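Antifreeze protein (Uncultured bacterium, PDB 6EIO) binds ice and acts as an antifreeze protein, probably by adsorbing to ice crystals through flat faces of its beta-solenoid. Local coordinates at residues 30-36 and 85-90. Numbering follows the deposited sequence. Where two conformers were deposited one is given.
Sequences LGSANNF and QAKLDI
The chi1 angles of S32 and D89 bring their polar ends together: S32 holds OG between its own backbone N and carbonyl carbon (chi1 59°), and D89 sets CG beside its backbone N (chi1 -66°). One carboxylate oxygen then faces the serine. S32 N gives a nearly straight bond of 2.8 Å to D89 OD2, at the lone pair pointing away from OD1. In the conformer given, one of two for this serine, S32 OG also donates to D89 OD2 at 2.7 Å, from above the carboxylate plane. The other oxygen, D89 OD1, accepts from Q85 NE2 at 3.0 Å, one helical turn back, also from above that plane. The bonds from S32 N and Q85 NE2 thus limit how the carboxylate can turn. With an alanine at D89, S32 N would probably lose its acceptor and Q85 NE2 its mate. G31 has a positive phi, which glycine takes easily, and its CA lies near D89 OD2.

Beside this polar group the contact is apolar. A33 CB presses on I90 CG2 at 3.4 Å, a close approach for two methyl groups. F36 CE2 lies 3.9 Å from A86 CB, and I39 of strand 36-40 touches A33, A86 and I90. The contact packs the short 3-10 turn before strand 36-40 against helix 81-99, the helix that runs alongside the beta-solenoid in this ice-binding fold.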
# COMPACT_ATOMS: atom_id res chain seq x y z
N LEU A 30 7.80 9.64 0.09
CA LEU A 30 6.40 9.90 0.40
C LEU A 30 6.19 11.27 1.02
O LEU A 30 5.04 11.66 1.24
CB LEU A 30 5.87 8.82 1.36
CG LEU A 30 5.98 7.39 0.84
CD1 LEU A 30 5.49 6.43 1.92
CD2 LEU A 30 5.24 7.16 -0.47
N GLY A 31 7.26 11.99 1.29
CA GLY A 31 7.11 13.32 1.83
C GLY A 31 6.28 13.33 3.10
O GLY A 31 6.48 12.52 4.03
N SER A 32 5.34 14.27 3.15
CA SER A 32 4.53 14.47 4.34
C SER A 32 3.51 13.35 4.56
O SER A 32 2.79 13.38 5.56
CB SER A 32 3.87 15.85 4.27
OG SER A 32 3.07 15.96 3.12
N ALA A 33 3.44 12.35 3.67
CA ALA A 33 2.62 11.19 3.92
C ALA A 33 3.29 10.16 4.82
O ALA A 33 2.62 9.21 5.20
CB ALA A 33 2.17 10.53 2.61
N ASN A 34 4.57 10.32 5.17
CA ASN A 34 5.27 9.18 5.77
C ASN A 34 4.70 8.74 7.12
O ASN A 34 4.81 7.56 7.47
CB ASN A 34 6.79 9.38 5.88
CG ASN A 34 7.55 8.04 5.74
OD1 ASN A 34 7.52 7.43 4.67
ND2 ASN A 34 8.19 7.58 6.81
N ASN A 35 4.15 9.66 7.91
CA ASN A 35 3.64 9.30 9.22
C ASN A 35 2.15 8.99 9.23
O ASN A 35 1.58 8.73 10.30
CB ASN A 35 4.05 10.37 10.26
CG ASN A 35 5.54 10.38 10.47
OD1 ASN A 35 6.12 9.35 10.78
ND2 ASN A 35 6.16 11.53 10.38
N PHE A 36 1.52 8.99 8.05
CA PHE A 36 0.13 8.57 7.90
C PHE A 36 0.05 7.07 7.63
O PHE A 36 0.74 6.55 6.75
CB PHE A 36 -0.54 9.28 6.72
CG PHE A 36 -0.90 10.72 6.99
CD1 PHE A 36 -2.14 11.02 7.53
CD2 PHE A 36 -0.00 11.74 6.70
CE1 PHE A 36 -2.48 12.34 7.77
CE2 PHE A 36 -0.36 13.06 6.92
CZ PHE A 36 -1.60 13.36 7.47
N GLN A 85 -0.70 19.12 2.27
CA GLN A 85 0.62 18.83 1.73
C GLN A 85 0.77 17.34 1.44
O GLN A 85 1.40 16.95 0.45
CB GLN A 85 1.73 19.32 2.68
CG GLN A 85 3.11 19.20 2.05
CD GLN A 85 3.27 20.08 0.84
OE1 GLN A 85 2.98 21.27 0.90
NE2 GLN A 85 3.75 19.52 -0.26
N ALA A 86 0.20 16.49 2.29
CA ALA A 86 0.32 15.06 2.07
C ALA A 86 -0.36 14.65 0.77
O ALA A 86 0.14 13.75 0.08
CB ALA A 86 -0.25 14.29 3.26
N LYS A 87 -1.47 15.29 0.39
CA LYS A 87 -2.07 14.97 -0.91
C LYS A 87 -1.13 15.32 -2.06
O LYS A 87 -0.99 14.54 -3.01
CB LYS A 87 -3.41 15.67 -1.12
CG LYS A 87 -4.50 15.34 -0.11
CD LYS A 87 -4.77 13.86 0.08
CE LYS A 87 -5.11 13.10 -1.22
NZ LYS A 87 -6.17 13.80 -2.03
N LEU A 88 -0.50 16.49 -1.99
CA LEU A 88 0.47 16.86 -3.02
C LEU A 88 1.60 15.84 -3.07
O LEU A 88 2.07 15.45 -4.14
CB LEU A 88 1.05 18.25 -2.73
CG LEU A 88 0.05 19.40 -2.78
CD1 LEU A 88 0.68 20.68 -2.25
CD2 LEU A 88 -0.47 19.61 -4.20
N ASP A 89 2.04 15.39 -1.89
CA ASP A 89 3.19 14.50 -1.82
C ASP A 89 2.83 13.08 -2.26
O ASP A 89 3.70 12.39 -2.83
CB ASP A 89 3.80 14.54 -0.41
CG ASP A 89 4.41 15.90 -0.10
OD1 ASP A 89 4.54 16.76 -0.99
OD2 ASP A 89 4.77 16.09 1.08
N ILE A 90 1.59 12.63 -2.06
CA ILE A 90 1.21 11.33 -2.60
C ILE A 90 1.00 11.39 -4.11
O ILE A 90 1.26 10.40 -4.80
CB ILE A 90 0.09 10.58 -1.84
CG1 ILE A 90 -1.27 11.20 -2.02
CG2 ILE A 90 0.48 10.41 -0.38
CD1 ILE A 90 -2.39 10.33 -1.45